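Local structure of enoyl-CoA hydratase/carnithine racemase (Magnetospirillum magneticum, 4NEK) at residues D81-I84 with R85-G89; G179-L182 with E183-A186; A223-F226 with D227-K231. The protein belongs to the enoyl-CoA hydratase/isomerase (crotonase) family and probably shifts double bonds in enoyl-CoA substrates as a delta(3)-delta(2)-enoyl-CoA isomerase. All blocks are in the same frame, centred on the assembly; numbering follows the deposited sequence.

Contact 1: residues D81-I84 with R85-G89; sequences DRFI and RAVAG
Asp81 holds Arg85 twice, one helical turn further on: its carbonyl O accepts the backbone N of Arg85 at 2.9 Å, and its carboxylate OD1 takes the side-chain NE of the same residue at 3.0 Å in a salt bridge. The second bond is the more bent, with an N-H...O angle of 149°. NE comes to OD1 from above the carboxylate plane, while OD1 sits near the edge of the guanidinium; the two flat groups stand almost perpendicular, 82° apart, so a single N-H does the work and no paired, coplanar bridge forms. The long side chain reaches this point because CG of Arg85 lies beside its own backbone N (chi1 -69°) and the chain runs extended from there to NE, its CG passing 3.4 Å from Asp81 O. Both charged groups have further partners: OD2 of Asp81 accepts the backbone N of Gly77, and NH2 of Arg85 bonds to OG1 of Thr220 of the second subunit, an arrangement consistent with the bridge fixing the guanidinium's position for that intersubunit bond.

A different side of the helix is apolar. Phe83 and Val87 lie alongside each other and point the same way, with ring atom CE1 of Phe83 3.5 Å from methyl CG2 of Val87. They face helix 29-44, where Phe83 rests on Leu35 and Val87 on Phe39. The i to i+4 ladder of the backbone runs on through both; among its rungs, Ala88 N to Ile84 O measures 2.9 Å. Salt bridge along one side and hydrophobic pair along another make this an amphipathic alpha-helix, with an i to i+4 Asp-Arg bridge at the subunit interface of a crotonase fold.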
loop_
_atom_site.group_PDB
_atom_site.type_symbol
_atom_site.label_atom_id
_atom_site.label_comp_id
_atom_site.label_asym_id
_atom_site.label_seq_id
_atom_site.Cartn_x
_atom_site.Cartn_y
_atom_site.Cartn_z
ATOM N N ASP C 81 14.943 32.533 7.821
ATOM C CA ASP C 81 14.087 32.916 6.727
ATOM C C ASP C 81 14.896 33.047 5.422
ATOM O O ASP C 81 14.487 32.559 4.382
ATOM C CB ASP C 81 13.412 34.238 7.092
ATOM C CG ASP C 81 12.349 34.712 6.064
ATOM O OD1 ASP C 81 11.677 33.904 5.407
ATOM O OD2 ASP C 81 12.131 35.946 5.988
ATOM N N ARG C 82 16.084 33.628 5.496
ATOM C CA ARG C 82 16.926 33.767 4.301
ATOM C C ARG C 82 17.247 32.375 3.725
ATOM O O ARG C 82 17.167 32.142 2.529
ATOM C CB ARG C 82 18.228 34.512 4.615
ATOM C CG ARG C 82 18.669 35.531 3.536
ATOM C CD ARG C 82 19.914 36.488 3.868
ATOM N NE ARG C 82 20.104 36.813 5.316
ATOM C CZ ARG C 82 19.387 37.702 6.038
ATOM N NH1 ARG C 82 18.394 38.399 5.476
ATOM N NH2 ARG C 82 19.659 37.889 7.340
ATOM N N PHE C 83 17.643 31.450 4.574
ATOM C CA PHE C 83 17.983 30.121 4.102
ATOM C C PHE C 83 16.814 29.444 3.397
ATOM O O PHE C 83 16.966 28.866 2.348
ATOM C CB PHE C 83 18.414 29.259 5.284
ATOM C CG PHE C 83 18.540 27.832 4.951
ATOM C CD1 PHE C 83 19.347 27.438 3.908
ATOM C CD2 PHE C 83 17.848 26.887 5.654
ATOM C CE1 PHE C 83 19.483 26.108 3.575
ATOM C CE2 PHE C 83 17.971 25.543 5.332
ATOM C CZ PHE C 83 18.793 25.152 4.291
ATOM N N ILE C 84 15.672 29.482 4.045
ATOM C CA ILE C 84 14.479 28.850 3.545
ATOM C C ILE C 84 14.137 29.441 2.197
ATOM O O ILE C 84 13.885 28.708 1.245
ATOM C CB ILE C 84 13.311 29.059 4.520
ATOM C CG1 ILE C 84 13.545 28.278 5.840
ATOM C CG2 ILE C 84 12.019 28.583 3.893
ATOM C CD1 ILE C 84 12.798 28.834 7.064
ATOM N N ARG C 85 14.180 30.761 2.083
ATOM C CA ARG C 85 13.904 31.395 0.778
ATOM C C ARG C 85 14.925 30.997 -0.255
ATOM O O ARG C 85 14.573 30.748 -1.408
ATOM C CB ARG C 85 13.792 32.904 0.900
ATOM C CG ARG C 85 12.542 33.298 1.649
ATOM C CD ARG C 85 12.439 34.797 1.898
ATOM N NE ARG C 85 11.251 35.091 2.703
ATOM C CZ ARG C 85 10.056 35.410 2.229
ATOM N NH1 ARG C 85 9.879 35.565 0.928
ATOM N NH2 ARG C 85 9.020 35.575 3.070
ATOM N N ALA C 86 16.187 30.879 0.143
ATOM C CA ALA C 86 17.210 30.452 -0.792
ATOM C C ALA C 86 16.909 29.089 -1.395
ATOM O O ALA C 86 17.125 28.879 -2.578
ATOM C CB ALA C 86 18.581 30.415 -0.121
ATOM N N VAL C 87 16.440 28.147 -0.585
ATOM C CA VAL C 87 16.138 26.815 -1.095
ATOM C C VAL C 87 14.830 26.797 -1.857
ATOM O O VAL C 87 14.746 26.219 -2.929
ATOM C CB VAL C 87 16.068 25.785 0.025
ATOM C CG1 VAL C 87 15.729 24.428 -0.550
ATOM C CG2 VAL C 87 17.406 25.721 0.735
ATOM N N ALA C 88 13.805 27.408 -1.301
ATOM C CA ALA C 88 12.523 27.477 -1.968
ATOM C C ALA C 88 12.641 28.118 -3.337
ATOM O O ALA C 88 11.979 27.689 -4.251
ATOM C CB ALA C 88 11.532 28.243 -1.133
ATOM N N GLY C 89 13.487 29.132 -3.472
ATOM C CA GLY C 89 13.673 29.819 -4.748
ATOM C C GLY C 89 14.807 29.286 -5.628
ATOM O O GLY C 89 15.054 29.823 -6.714
#

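Contact 2: residues G179-L182 with E183-A186; sequences GEDL and EETA
The amino-terminal part of helix 179-194, which packs against strands 50-54 and 94-98 of the crotonase-fold sheet, is tied together by backbone, hydroxyl and water. Asp181 O takes two donors from Thr185: the backbone N at 3.0 Å and the hydroxyl OG1 at 2.6 Å. They arrive from opposite faces of the carbonyl plane, OG1 standing well above it. The hydroxyl can turn back because it lies beside its own backbone N (chi1 -58°). Two waters bridge the turn. Water 1 donates to Gly179 O and accepts from Glu183 N at 2.9 Å; water 2 joins Glu180 O to Glu184 N likewise, each standing in for a direct i to i+4 bond. Ala186 N meets Leu182 O directly at 2.9 Å.

OD1 of Asp181 and OE1 of Glu184 come within 4.2 Å, a pair of like charges whose repulsion is probably eased by Lys192 of the fourth subunit, salt-bridged to Asp181 OD2. Glu183 turns instead to Arg17, while Leu182 and Ala186 rest on Ala97. The whole is a water-inserted turn near the amino-terminal end of an alpha-helix, its threonine hydroxyl bonding back to the i-4 carbonyl as is common in helices.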
loop_
_atom_site.group_PDB
_atom_site.type_symbol
_atom_site.label_atom_id
_atom_site.label_comp_id
_atom_site.label_asym_id
_atom_site.label_seq_id
_atom_site.Cartn_x
_atom_site.Cartn_y
_atom_site.Cartn_z
ATOM N N GLY C 179 21.284 2.866 5.209
ATOM C CA GLY C 179 22.224 3.932 5.546
ATOM C C GLY C 179 23.591 3.798 4.908
ATOM O O GLY C 179 24.151 4.778 4.453
ATOM N N GLU C 180 24.131 2.584 4.837
ATOM C CA GLU C 180 25.446 2.416 4.245
ATOM C C GLU C 180 25.479 2.783 2.753
ATOM O O GLU C 180 26.533 3.061 2.259
ATOM C CB GLU C 180 25.974 1.017 4.443
ATOM C CG GLU C 180 25.188 -0.052 3.698
ATOM C CD GLU C 180 24.356 -0.927 4.625
ATOM O OE1 GLU C 180 24.322 -2.160 4.338
ATOM O OE2 GLU C 180 23.761 -0.382 5.616
ATOM N N ASP C 181 24.347 2.799 2.041
ATOM C CA ASP C 181 24.298 3.164 0.622
ATOM C C ASP C 181 23.586 4.477 0.352
ATOM O O ASP C 181 23.398 4.879 -0.808
ATOM C CB ASP C 181 23.553 2.088 -0.160
ATOM C CG ASP C 181 24.270 0.725 -0.144
ATOM O OD1 ASP C 181 25.517 0.706 -0.030
ATOM O OD2 ASP C 181 23.578 -0.318 -0.216
ATOM N N LEU C 182 23.194 5.167 1.414
ATOM C CA LEU C 182 22.325 6.304 1.256
ATOM C C LEU C 182 22.990 7.430 0.483
ATOM O O LEU C 182 22.431 7.933 -0.500
ATOM C CB LEU C 182 21.851 6.764 2.621
ATOM C CG LEU C 182 21.114 8.099 2.653
ATOM C CD1 LEU C 182 19.760 8.006 1.984
ATOM C CD2 LEU C 182 20.925 8.567 4.096
ATOM N N GLU C 183 24.183 7.817 0.906
ATOM C CA GLU C 183 24.888 8.938 0.288
ATOM C C GLU C 183 25.283 8.635 -1.147
ATOM O O GLU C 183 25.137 9.483 -2.044
ATOM C CB GLU C 183 26.102 9.336 1.102
ATOM C CG GLU C 183 25.741 9.947 2.453
ATOM C CD GLU C 183 26.901 10.666 3.183
ATOM O OE1 GLU C 183 27.967 10.890 2.545
ATOM O OE2 GLU C 183 26.746 11.041 4.394
ATOM N N GLU C 184 25.703 7.401 -1.386
ATOM C CA GLU C 184 26.059 6.992 -2.733
ATOM C C GLU C 184 24.873 7.078 -3.670
ATOM O O GLU C 184 24.970 7.496 -4.808
ATOM C CB GLU C 184 26.452 5.549 -2.698
ATOM C CG GLU C 184 27.395 5.198 -3.817
ATOM C CD GLU C 184 27.958 3.762 -3.753
ATOM O OE1 GLU C 184 27.752 3.050 -2.729
ATOM O OE2 GLU C 184 28.651 3.355 -4.730
ATOM N N THR C 185 23.730 6.630 -3.178
ATOM C CA THR C 185 22.530 6.593 -3.993
ATOM C C THR C 185 22.032 8.006 -4.273
ATOM O O THR C 185 21.593 8.304 -5.372
ATOM C CB THR C 185 21.436 5.829 -3.255
ATOM O OG1 THR C 185 21.916 4.525 -2.964
ATOM C CG2 THR C 185 20.211 5.687 -4.089
ATOM N N ALA C 186 22.039 8.856 -3.247
ATOM C CA ALA C 186 21.627 10.205 -3.443
ATOM C C ALA C 186 22.578 10.897 -4.406
ATOM O O ALA C 186 22.144 11.691 -5.244
ATOM C CB ALA C 186 21.567 10.942 -2.130
HETATM O O HOH W 1 25.545 6.677 3.181
HETATM O O HOH W 2 26.363 5.627 0.762
#

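Contact 3: residues A223-F226 with D227-K231; sequences AAVF and DTCLK
Helix 215-230 runs through its last turns here, and its i to i+4 bonds lengthen: Asp227 N lies 2.8 Å from Ala223 O. Leu230 N lies 3.2 Å from Phe226 O. This alpha-helix belongs to the carboxy-terminal helical part of the crotonase fold, which reaches away from the sheet toward another subunit. Asp227 folds its carboxylate back over the preceding turn: CG lies beside its own backbone N (chi1 -67°), which brings OD2 to 3.2 Å from Ala223 O, two acceptors that do not bond. That closeness is probably offset by partners in the fifth subunit, where the backbone N of Leu75 bonds to OD1 and the hydroxyl of Ser76 to OD2.

Phe226 also faces the fifth subunit, resting on its Leu75. On another side of the helix, Val225 and Cys229 make a looser apolar pair, CG1 to SG 4.5 Å, and turn to Gln203 and Ile200 of helix 198-208; Cys229 also touches Gly132 of the fifth subunit. The Phe226 ring, carried anti to its backbone N (chi1 -169°), crosses the side chain of Leu230 at a slant, with ring atom CE1 4.0 Å from methyl CD2 of Leu230.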
loop_
_atom_site.group_PDB
_atom_site.type_symbol
_atom_site.label_atom_id
_atom_site.label_comp_id
_atom_site.label_asym_id
_atom_site.label_seq_id
_atom_site.Cartn_x
_atom_site.Cartn_y
_atom_site.Cartn_z
ATOM N N ALA C 223 3.708 25.638 -23.849
ATOM C CA ALA C 223 3.939 25.698 -25.293
ATOM C C ALA C 223 4.898 26.823 -25.686
ATOM O O ALA C 223 5.797 26.616 -26.488
ATOM C CB ALA C 223 2.624 25.836 -26.036
ATOM N N ALA C 224 4.761 27.970 -25.049
ATOM C CA ALA C 224 5.692 29.064 -25.270
ATOM C C ALA C 224 7.128 28.648 -24.962
ATOM O O ALA C 224 8.041 28.871 -25.765
ATOM C CB ALA C 224 5.306 30.246 -24.406
ATOM N N VAL C 225 7.340 28.001 -23.817
ATOM C CA VAL C 225 8.680 27.539 -23.477
ATOM C C VAL C 225 9.140 26.467 -24.462
ATOM O O VAL C 225 10.246 26.523 -25.024
ATOM C CB VAL C 225 8.724 26.954 -22.077
ATOM C CG1 VAL C 225 10.120 26.415 -21.783
ATOM C CG2 VAL C 225 8.320 27.996 -21.048
ATOM N N PHE C 226 8.244 25.532 -24.726
ATOM C CA PHE C 226 8.516 24.433 -25.641
ATOM C C PHE C 226 8.997 24.923 -27.006
ATOM O O PHE C 226 9.955 24.376 -27.550
ATOM C CB PHE C 226 7.233 23.605 -25.798
ATOM C CG PHE C 226 7.408 22.294 -26.496
ATOM C CD1 PHE C 226 7.508 22.226 -27.881
ATOM C CD2 PHE C 226 7.402 21.114 -25.769
ATOM C CE1 PHE C 226 7.632 21.004 -28.520
ATOM C CE2 PHE C 226 7.525 19.884 -26.399
ATOM C CZ PHE C 226 7.639 19.826 -27.779
ATOM N N ASP C 227 8.335 25.942 -27.546
ATOM C CA ASP C 227 8.734 26.532 -28.841
ATOM C C ASP C 227 10.212 26.931 -28.865
ATOM O O ASP C 227 10.935 26.625 -29.806
ATOM C CB ASP C 227 7.856 27.736 -29.187
ATOM C CG ASP C 227 6.391 27.340 -29.474
ATOM O OD1 ASP C 227 6.105 26.178 -29.820
ATOM O OD2 ASP C 227 5.497 28.188 -29.307
ATOM N N THR C 228 10.672 27.591 -27.810
ATOM C CA THR C 228 12.099 27.917 -27.662
ATOM C C THR C 228 13.016 26.703 -27.665
ATOM O O THR C 228 14.113 26.755 -28.213
ATOM C CB THR C 228 12.327 28.672 -26.356
ATOM O OG1 THR C 228 11.511 29.840 -26.370
ATOM C CG2 THR C 228 13.751 29.068 -26.198
ATOM N N CYS C 229 12.576 25.609 -27.066
ATOM C CA CYS C 229 13.388 24.377 -27.065
ATOM C C CYS C 229 13.597 23.728 -28.428
ATOM O O CYS C 229 14.623 23.084 -28.654
ATOM C CB CYS C 229 12.742 23.315 -26.188
ATOM S SG CYS C 229 12.593 23.843 -24.476
ATOM N N LEU C 230 12.617 23.860 -29.316
ATOM C CA LEU C 230 12.732 23.314 -30.670
ATOM C C LEU C 230 13.916 23.893 -31.433
ATOM O O LEU C 230 14.511 23.201 -32.244
ATOM C CB LEU C 230 11.465 23.565 -31.470
ATOM C CG LEU C 230 10.232 22.758 -31.064
ATOM C CD1 LEU C 230 9.015 23.260 -31.816
ATOM C CD2 LEU C 230 10.445 21.267 -31.328
ATOM N N LYS C 231 14.287 25.130 -31.108
ATOM C CA LYS C 231 15.438 25.792 -31.696
ATOM C C LYS C 231 16.782 25.531 -30.943
ATOM O O LYS C 231 17.809 26.071 -31.355
ATOM C CB LYS C 231 15.223 27.338 -31.659
ATOM C CG LYS C 231 16.176 28.100 -32.548
ATOM C CD LYS C 231 15.825 29.564 -32.769
ATOM C CE LYS C 231 16.988 30.304 -33.425
ATOM N NZ LYS C 231 16.639 31.695 -33.820
#

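Overall arrangement
All three contacts are turns within single alpha-helices, and no two share a helix. Contacts 1 and 2 lie on opposite sides of the chain's centre, about 10 and 16 Å from it, with their own centres 26 Å apart; contact 3 stands about 27 Å out on the carboxy-terminal helices. Each mixes buried and exposed residues and reaches other subunits, but the chemistry differs. Contact 1 sets a salt bridge within the helix beside an apolar pair, contact 2 relies on waters and a hydroxyl with three of its acids salt-bridged to bases outside the turn, and in contact 3 the carboxylate takes donors from another subunit.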